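Local structure of MHP1 (Microbacterium liquefaciens, 2JLN) at residues 27-32 with 249-254; 71-76 with 255-260; 77-82 with 376-381. The protein is a sodium-dependent symporter of the nucleobase-cation-symport-1 family that binds 5-aryl-substituted hydantoins and takes them up across the membrane. One frame throughout, in Å; residues are numbered along the deposited sequence.

Interaction 1 (27-32 with 249-254)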
loop_
_atom_site.group_PDB
_atom_site.type_symbol
_atom_site.label_atom_id
_atom_site.label_comp_id
_atom_site.label_asym_id
_atom_site.label_seq_id
_atom_site.Cartn_x
_atom_site.Cartn_y
_atom_site.Cartn_z
ATOM N N VAL A 27 -2.784 -17.431 -3.086
ATOM C CA VAL A 27 -1.594 -16.871 -2.453
ATOM C C VAL A 27 -1.450 -17.387 -1.028
ATOM O O VAL A 27 -2.254 -17.066 -0.157
ATOM C CB VAL A 27 -1.658 -15.346 -2.440
ATOM C CG1 VAL A 27 -0.810 -14.792 -1.329
ATOM C CG2 VAL A 27 -1.224 -14.799 -3.778
ATOM N N GLY A 28 -0.436 -18.212 -0.797
ATOM C CA GLY A 28 -0.165 -18.729 0.538
ATOM C C GLY A 28 0.847 -17.860 1.246
ATOM O O GLY A 28 1.159 -16.763 0.775
ATOM N N PRO A 29 1.353 -18.320 2.390
ATOM C CA PRO A 29 2.324 -17.490 3.161
ATOM C C PRO A 29 3.739 -17.209 2.576
ATOM O O PRO A 29 4.239 -16.114 2.767
ATOM C CB PRO A 29 2.386 -18.180 4.528
ATOM C CG PRO A 29 0.984 -18.817 4.651
ATOM C CD PRO A 29 0.620 -19.271 3.242
ATOM N N PHE A 30 4.366 -18.146 1.879
ATOM C CA PHE A 30 5.690 -17.872 1.319
ATOM C C PHE A 30 5.598 -16.864 0.182
ATOM O O PHE A 30 6.508 -16.072 -0.044
ATOM C CB PHE A 30 6.390 -19.157 0.829
ATOM C CG PHE A 30 7.411 -18.916 -0.269
ATOM C CD1 PHE A 30 8.766 -18.715 0.043
ATOM C CD2 PHE A 30 7.015 -18.881 -1.623
ATOM C CE1 PHE A 30 9.714 -18.484 -0.977
ATOM C CE2 PHE A 30 7.955 -18.648 -2.657
ATOM C CZ PHE A 30 9.301 -18.446 -2.335
ATOM N N SER A 31 4.495 -16.914 -0.545
ATOM C CA SER A 31 4.363 -16.139 -1.760
ATOM C C SER A 31 4.099 -14.697 -1.383
ATOM O O SER A 31 4.573 -13.771 -2.043
ATOM C CB SER A 31 3.219 -16.702 -2.619
ATOM O OG SER A 31 3.445 -16.508 -4.011
ATOM N N LEU A 32 3.344 -14.519 -0.301
ATOM C CA LEU A 32 3.001 -13.191 0.201
ATOM C C LEU A 32 4.254 -12.469 0.703
ATOM O O LEU A 32 4.410 -11.284 0.467
ATOM C CB LEU A 32 1.935 -13.276 1.293
ATOM C CG LEU A 32 1.388 -11.935 1.764
ATOM C CD1 LEU A 32 0.710 -11.170 0.626
ATOM C CD2 LEU A 32 0.447 -12.112 2.956
ATOM N N ASP A 249 -4.274 -15.395 10.889
ATOM C CA ASP A 249 -3.902 -13.988 10.878
ATOM C C ASP A 249 -2.430 -13.737 11.219
ATOM O O ASP A 249 -1.779 -12.925 10.572
ATOM C CB ASP A 249 -4.759 -13.202 11.861
ATOM C CG ASP A 249 -6.162 -12.926 11.335
ATOM O OD1 ASP A 249 -6.386 -13.106 10.112
ATOM O OD2 ASP A 249 -7.034 -12.516 12.158
ATOM N N ALA A 250 -1.918 -14.414 12.243
ATOM C CA ALA A 250 -0.541 -14.209 12.711
ATOM C C ALA A 250 0.515 -14.758 11.745
ATOM O O ALA A 250 1.581 -14.171 11.575
ATOM C CB ALA A 250 -0.360 -14.822 14.073
ATOM N N ARG A 251 0.220 -15.893 11.122
ATOM C CA ARG A 251 1.126 -16.507 10.157
ATOM C C ARG A 251 1.293 -15.644 8.913
ATOM O O ARG A 251 2.378 -15.570 8.367
ATOM C CB ARG A 251 0.600 -17.881 9.761
ATOM C CG ARG A 251 1.605 -18.780 9.058
ATOM C CD ARG A 251 1.287 -20.265 9.363
ATOM N NE ARG A 251 -0.153 -20.483 9.568
ATOM C CZ ARG A 251 -0.691 -21.627 9.990
ATOM N NH1 ARG A 251 0.103 -22.666 10.258
ATOM N NH2 ARG A 251 -2.016 -21.729 10.147
ATOM N N TYR A 252 0.218 -15.000 8.464
ATOM C CA TYR A 252 0.290 -14.025 7.368
ATOM C C TYR A 252 1.058 -12.711 7.717
ATOM O O TYR A 252 1.947 -12.267 6.970
ATOM C CB TYR A 252 -1.126 -13.731 6.826
ATOM C CG TYR A 252 -1.588 -14.782 5.842
ATOM C CD1 TYR A 252 -2.658 -15.640 6.136
ATOM C CD2 TYR A 252 -0.915 -14.949 4.636
ATOM C CE1 TYR A 252 -3.042 -16.606 5.249
ATOM C CE2 TYR A 252 -1.283 -15.913 3.752
ATOM C CZ TYR A 252 -2.344 -16.741 4.051
ATOM O OH TYR A 252 -2.689 -17.694 3.112
ATOM N N ALA A 253 0.705 -12.089 8.843
ATOM C CA ALA A 253 1.452 -10.937 9.333
ATOM C C ALA A 253 2.935 -11.274 9.475
ATOM O O ALA A 253 3.780 -10.446 9.167
ATOM C CB ALA A 253 0.889 -10.435 10.650
ATOM N N THR A 254 3.263 -12.475 9.938
ATOM C CA THR A 254 4.673 -12.855 10.052
ATOM C C THR A 254 5.341 -12.962 8.676
ATOM O O THR A 254 6.512 -12.592 8.517
ATOM C CB THR A 254 4.904 -14.171 10.855
ATOM O OG1 THR A 254 4.534 -13.972 12.222
ATOM C CG2 THR A 254 6.370 -14.570 10.803
#

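Interaction 2 (71-76 with 255-260)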
loop_
_atom_site.group_PDB
_atom_site.type_symbol
_atom_site.label_atom_id
_atom_site.label_comp_id
_atom_site.label_asym_id
_atom_site.label_seq_id
_atom_site.Cartn_x
_atom_site.Cartn_y
_atom_site.Cartn_z
ATOM N N ILE A 71 5.847 -1.673 13.201
ATOM C CA ILE A 71 4.568 -1.048 13.538
ATOM C C ILE A 71 3.572 -1.241 12.385
ATOM O O ILE A 71 2.367 -1.420 12.620
ATOM C CB ILE A 71 4.739 0.465 13.885
ATOM C CG1 ILE A 71 5.231 0.615 15.322
ATOM C CG2 ILE A 71 3.448 1.248 13.690
ATOM C CD1 ILE A 71 6.131 1.812 15.519
ATOM N N ALA A 72 4.083 -1.227 11.146
ATOM C CA ALA A 72 3.254 -1.423 9.956
ATOM C C ALA A 72 2.574 -2.783 9.977
ATOM O O ALA A 72 1.388 -2.854 9.715
ATOM C CB ALA A 72 4.056 -1.254 8.695
ATOM N N VAL A 73 3.315 -3.848 10.293
ATOM C CA VAL A 73 2.757 -5.203 10.479
ATOM C C VAL A 73 1.699 -5.423 11.608
ATOM O O VAL A 73 0.660 -6.027 11.361
ATOM C CB VAL A 73 3.870 -6.206 10.671
ATOM C CG1 VAL A 73 3.312 -7.454 11.275
ATOM C CG2 VAL A 73 4.548 -6.477 9.334
ATOM N N ILE A 74 1.957 -4.953 12.828
ATOM C CA ILE A 74 0.912 -4.875 13.858
ATOM C C ILE A 74 -0.388 -4.230 13.369
ATOM O O ILE A 74 -1.454 -4.615 13.813
ATOM C CB ILE A 74 1.376 -4.076 15.112
ATOM C CG1 ILE A 74 2.461 -4.853 15.876
ATOM C CG2 ILE A 74 0.171 -3.713 16.028
ATOM C CD1 ILE A 74 3.416 -3.978 16.676
ATOM N N LEU A 75 -0.312 -3.232 12.493
ATOM C CA LEU A 75 -1.518 -2.633 11.912
ATOM C C LEU A 75 -2.163 -3.556 10.881
ATOM O O LEU A 75 -3.398 -3.617 10.786
ATOM C CB LEU A 75 -1.208 -1.295 11.238
ATOM C CG LEU A 75 -1.415 -0.024 12.064
ATOM C CD1 LEU A 75 -0.984 1.231 11.285
ATOM C CD2 LEU A 75 -2.873 0.088 12.487
ATOM N N LEU A 76 -1.321 -4.260 10.110
ATOM C CA LEU A 76 -1.754 -5.211 9.077
ATOM C C LEU A 76 -2.501 -6.390 9.687
ATOM O O LEU A 76 -3.574 -6.756 9.210
ATOM C CB LEU A 76 -0.564 -5.698 8.248
ATOM C CG LEU A 76 -0.058 -4.656 7.237
ATOM C CD1 LEU A 76 1.306 -4.978 6.673
ATOM C CD2 LEU A 76 -1.037 -4.509 6.123
ATOM N N ALA A 255 4.604 -13.450 7.684
ATOM C CA ALA A 255 5.182 -13.613 6.352
ATOM C C ALA A 255 5.473 -12.259 5.694
ATOM O O ALA A 255 6.417 -12.139 4.890
ATOM C CB ALA A 255 4.294 -14.474 5.457
ATOM N N GLN A 256 4.676 -11.243 6.032
ATOM C CA GLN A 256 4.883 -9.932 5.447
ATOM C C GLN A 256 6.079 -9.271 6.105
ATOM O O GLN A 256 6.812 -8.507 5.481
ATOM C CB GLN A 256 3.632 -9.095 5.588
ATOM C CG GLN A 256 2.501 -9.683 4.797
ATOM C CD GLN A 256 1.142 -9.110 5.136
ATOM O OE1 GLN A 256 0.671 -9.210 6.272
ATOM N NE2 GLN A 256 0.477 -8.546 4.131
ATOM N N TRP A 257 6.299 -9.604 7.369
ATOM C CA TRP A 257 7.417 -9.057 8.111
ATOM C C TRP A 257 8.755 -9.577 7.574
ATOM O O TRP A 257 9.686 -8.804 7.397
ATOM C CB TRP A 257 7.262 -9.337 9.614
ATOM C CG TRP A 257 8.258 -8.595 10.489
ATOM C CD1 TRP A 257 8.092 -7.363 11.071
ATOM C CD2 TRP A 257 9.561 -9.046 10.877
ATOM N NE1 TRP A 257 9.215 -7.023 11.793
ATOM C CE2 TRP A 257 10.129 -8.039 11.691
ATOM C CE3 TRP A 257 10.299 -10.207 10.622
ATOM C CZ2 TRP A 257 11.405 -8.158 12.246
ATOM C CZ3 TRP A 257 11.559 -10.328 11.177
ATOM C CH2 TRP A 257 12.102 -9.304 11.982
ATOM N N LEU A 258 8.865 -10.875 7.316
ATOM C CA LEU A 258 10.146 -11.427 6.871
ATOM C C LEU A 258 10.381 -11.033 5.439
ATOM O O LEU A 258 11.465 -11.212 4.919
ATOM C CB LEU A 258 10.175 -12.950 6.995
ATOM C CG LEU A 258 10.225 -13.510 8.420
ATOM C CD1 LEU A 258 9.269 -14.692 8.577
ATOM C CD2 LEU A 258 11.632 -13.894 8.809
ATOM N N GLY A 259 9.348 -10.502 4.795
ATOM C CA GLY A 259 9.472 -10.042 3.421
ATOM C C GLY A 259 9.927 -8.590 3.298
ATOM O O GLY A 259 10.787 -8.282 2.461
ATOM N N MET A 260 9.368 -7.710 4.142
ATOM C CA MET A 260 9.577 -6.262 4.047
ATOM C C MET A 260 10.762 -5.693 4.861
ATOM O O MET A 260 11.340 -4.676 4.498
ATOM C CB MET A 260 8.275 -5.516 4.353
ATOM C CG MET A 260 7.701 -5.737 5.753
ATOM S SD MET A 260 6.291 -4.629 6.152
ATOM C CE MET A 260 7.130 -3.049 6.064
#

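Interaction 3 (77-82 with 376-381)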
loop_
_atom_site.group_PDB
_atom_site.type_symbol
_atom_site.label_atom_id
_atom_site.label_comp_id
_atom_site.label_asym_id
_atom_site.label_seq_id
_atom_site.Cartn_x
_atom_site.Cartn_y
_atom_site.Cartn_z
ATOM N N PHE A 77 -1.942 -6.964 10.751
ATOM C CA PHE A 77 -2.612 -8.003 11.525
ATOM C C PHE A 77 -4.096 -7.678 11.741
ATOM O O PHE A 77 -4.925 -8.583 11.705
ATOM C CB PHE A 77 -1.901 -8.182 12.865
ATOM C CG PHE A 77 -2.498 -9.245 13.756
ATOM C CD1 PHE A 77 -3.366 -8.903 14.784
ATOM C CD2 PHE A 77 -2.162 -10.582 13.596
ATOM C CE1 PHE A 77 -3.908 -9.883 15.624
ATOM C CE2 PHE A 77 -2.694 -11.570 14.434
ATOM C CZ PHE A 77 -3.565 -11.217 15.446
ATOM N N PHE A 78 -4.434 -6.404 11.943
ATOM C CA PHE A 78 -5.825 -6.017 12.194
ATOM C C PHE A 78 -6.627 -5.596 10.939
ATOM O O PHE A 78 -7.785 -5.987 10.774
ATOM C CB PHE A 78 -5.925 -4.923 13.269
ATOM C CG PHE A 78 -5.523 -5.377 14.627
ATOM C CD1 PHE A 78 -4.353 -4.921 15.212
ATOM C CD2 PHE A 78 -6.300 -6.264 15.329
ATOM C CE1 PHE A 78 -3.962 -5.341 16.495
ATOM C CE2 PHE A 78 -5.914 -6.692 16.614
ATOM C CZ PHE A 78 -4.741 -6.229 17.192
ATOM N N THR A 79 -6.040 -4.798 10.056
ATOM C CA THR A 79 -6.795 -4.303 8.905
ATOM C C THR A 79 -6.992 -5.357 7.812
ATOM O O THR A 79 -7.764 -5.139 6.884
ATOM C CB THR A 79 -6.127 -3.079 8.286
ATOM O OG1 THR A 79 -4.921 -3.482 7.635
ATOM C CG2 THR A 79 -5.806 -2.059 9.354
ATOM N N GLN A 80 -6.301 -6.492 7.908
ATOM C CA GLN A 80 -6.336 -7.484 6.831
ATOM C C GLN A 80 -7.243 -8.662 7.168
ATOM O O GLN A 80 -7.506 -9.525 6.309
ATOM C CB GLN A 80 -4.940 -8.051 6.585
ATOM C CG GLN A 80 -4.523 -8.991 7.709
ATOM C CD GLN A 80 -3.232 -9.755 7.446
ATOM O OE1 GLN A 80 -2.956 -10.779 8.108
ATOM N NE2 GLN A 80 -2.430 -9.271 6.483
ATOM N N SER A 81 -7.703 -8.726 8.416
ATOM C CA SER A 81 -8.258 -9.983 8.919
ATOM C C SER A 81 -9.611 -10.358 8.307
ATOM O O SER A 81 -9.883 -11.542 8.101
ATOM C CB SER A 81 -8.344 -9.981 10.437
ATOM O OG SER A 81 -8.985 -11.159 10.859
ATOM N N ALA A 82 -10.442 -9.349 8.024
ATOM C CA ALA A 82 -11.766 -9.540 7.430
ATOM C C ALA A 82 -11.694 -9.912 5.967
ATOM O O ALA A 82 -12.559 -10.616 5.485
ATOM C CB ALA A 82 -12.632 -8.289 7.599
ATOM N N ILE A 376 -11.735 3.481 12.365
ATOM C CA ILE A 376 -13.157 3.209 12.378
ATOM C C ILE A 376 -13.472 1.835 11.781
ATOM O O ILE A 376 -14.469 1.212 12.136
ATOM C CB ILE A 376 -13.908 4.313 11.615
ATOM C CG1 ILE A 376 -14.052 5.536 12.507
ATOM C CG2 ILE A 376 -15.271 3.840 11.151
ATOM C CD1 ILE A 376 -14.634 6.709 11.798
ATOM N N MET A 377 -12.627 1.366 10.868
ATOM C CA MET A 377 -12.886 0.095 10.207
ATOM C C MET A 377 -12.419 -1.033 11.106
ATOM O O MET A 377 -13.079 -2.069 11.174
ATOM C CB MET A 377 -12.226 0.003 8.835
ATOM C CG MET A 377 -12.910 0.833 7.775
ATOM S SD MET A 377 -12.286 0.591 6.085
ATOM C CE MET A 377 -13.252 -0.837 5.614
ATOM N N ILE A 378 -11.302 -0.842 11.812
ATOM C CA ILE A 378 -10.847 -1.898 12.709
ATOM C C ILE A 378 -11.882 -2.062 13.825
ATOM O O ILE A 378 -12.148 -3.187 14.276
ATOM C CB ILE A 378 -9.445 -1.636 13.300
ATOM C CG1 ILE A 378 -8.374 -1.869 12.250
ATOM C CG2 ILE A 378 -9.166 -2.550 14.497
ATOM C CD1 ILE A 378 -7.056 -1.218 12.616
ATOM N N SER A 379 -12.492 -0.949 14.233
ATOM C CA SER A 379 -13.393 -0.952 15.383
ATOM C C SER A 379 -14.781 -1.505 15.048
ATOM O O SER A 379 -15.320 -2.325 15.791
ATOM C CB SER A 379 -13.513 0.451 15.979
ATOM O OG SER A 379 -14.146 0.416 17.244
ATOM N N ASP A 380 -15.357 -1.047 13.941
ATOM C CA ASP A 380 -16.618 -1.581 13.466
ATOM C C ASP A 380 -16.541 -3.117 13.383
ATOM O O ASP A 380 -17.345 -3.812 13.992
ATOM C CB ASP A 380 -16.956 -0.946 12.112
ATOM C CG ASP A 380 -18.425 -1.171 11.667
ATOM O OD1 ASP A 380 -19.261 -0.258 11.878
ATOM O OD2 ASP A 380 -18.729 -2.241 11.068
ATOM N N TYR A 381 -15.565 -3.657 12.658
ATOM C CA TYR A 381 -15.455 -5.110 12.505
ATOM C C TYR A 381 -15.039 -5.895 13.769
ATOM O O TYR A 381 -15.701 -6.866 14.095
ATOM C CB TYR A 381 -14.583 -5.470 11.299
ATOM C CG TYR A 381 -14.301 -6.939 11.098
ATOM C CD1 TYR A 381 -15.203 -7.750 10.437
ATOM C CD2 TYR A 381 -13.122 -7.505 11.536
ATOM C CE1 TYR A 381 -14.963 -9.101 10.241
ATOM C CE2 TYR A 381 -12.858 -8.855 11.345
ATOM C CZ TYR A 381 -13.791 -9.660 10.696
ATOM O OH TYR A 381 -13.550 -11.014 10.495
#

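Interaction 1 (27-32 with 249-254)
Tyr252 OH lies beside the turn of Val27, Gly28 and Pro29. It is hydrogen-bonded to the backbone oxygen of Lys235, outside the two segments. Val27 O comes within 3.4 Å of Tyr252 OH, but this approach is not a hydrogen bond. The rest of the contact is apolar. Pro29 CG stands 4.2 Å from the centroid of the Tyr252 ring, 30° off its normal, an off-centre CH-pi contact. The same carbon is 3.8 Å from Tyr252 CE2, and Pro29 CD packs near the hydroxyl end. Leu32 meets the ring through one methyl, with its CD2 3.6 Å from Tyr252 CD2. With CG anti to the backbone N (chi1 -173°), Leu32 extends to the tyrosine and crosses it at about a right angle. Gly28 is at the N-cap position, and a weak bond of 3.3 Å from Leu32 N to Gly28 O closes the first helical turn. Cys234 also touches Leu32 and Tyr252. The contact thus sets the start of helix 29-40, in transmembrane helix 1, against helix 242-278, which runs on into transmembrane helix 7. Further along, helix 1 is interrupted near the sodium site, as in the LeuT-type fold of this clan.

Interaction 2 (71-76 with 255-260)
Val73 meets both Trp257 and Met260, and most of this contact is apolar packing. Val73 CG2 lies 4.0 Å from Trp257 CB. It also approaches CD1 of the indole at the ring edge, near its plane. The two side chains cross at about a right angle. The same methyl is 4.1 Å from Met260 SD. Met260 starts with CG between the backbone N and the carbonyl carbon (chi1 61°), and its chain bends at chi3. Its CE ends 4.4 Å from Ala72 CB.

Polar groups play a smaller part. Leu76 CB passes 4.2 Å from Gln256 OE1, but this oxygen takes its hydrogen bond from Gln80, beyond the segment. Trp257 NE1 is hydrogen-bonded to Thr70 OG1, one residue before Ile71, so helix 58-79 holds both the edge and the nitrogen of the indole. Trp36 of helix 29-40 touches Leu76, Gln256 and Met260.

A bound mercury ion lies about 3 Å from the Met260 side chain; Cys69 and Trp220 line its site.

The short segments run nearly antiparallel at 154°, with axes 9.9 Å apart. No hydrogen bond joins the segments themselves. The chemistry is therefore methyl, sulfur and ring-edge packing, which fixes few directions, and the side-chain polar bonds to Thr70 and Gln80 add the directional part.

Interaction 3 (77-82 with 376-381)
Ala82 CB sits over one face of the Tyr381 ring, 3.6 Å from the ring centroid and 12° off the normal. This is a CH-pi contact placed over the ring centre. The tyrosine reaches it in an extended pose: CG is anti to the backbone N (chi1 175°), which lays the ring against the Ala82 methyl. Replacing Tyr381 by an alanine would probably leave the Ala82 methyl without its aromatic platform and open a gap between helix 81-86 and helix 371-384. Arg387 also touches the Tyr381 side chain.

The second patch is aliphatic. Ile378 has CG1 anti to the carbonyl carbon (chi1 -74°), and its extended chain brings CD1 up against two neighbours. Ile378 CD1 is 3.6 Å from Thr79 CG2 and 3.9 Å from Phe78 CB. Phe78 contributes its CB, while its ring is turned off the contact and has Phe77 CD1 over one face. Thr79 turns its methyl to Ile378 and its hydroxyl to a hydrogen bond with Val224 O. The helix breaks at Gln80, so the two patches come from successive helices, 58-79 and 81-86. The arrangement is plain packing of the end of transmembrane helix 2 and the following short helix against transmembrane helix 10, in a transporter of the APC clan.

Interactions 1 and 2 share helix 242-278, and their centres are 10 Å apart. They meet where Leu32 CD2 packs 3.7 Å from Gln256 CG. Interaction 3 continues helix 58-79 from interaction 2, with centres 15 Å apart. Gln80 NE2 is 3.1 Å from Gln256 OE1, a probable hydrogen bond between these two. Ser81 OG and Asp249 OD2, 2.7 Å apart, probably tie interaction 3 to interaction 1. Helix 242-278 thus packs against both helix 29-40 and helix 58-79. Interaction 2 is near the functional sites: the Ala72 side chain is about 8 Å from substrate-binding Gly219, and that of Met260 about 11 Å from the bound sodium ion. Interaction 3 lies away from them.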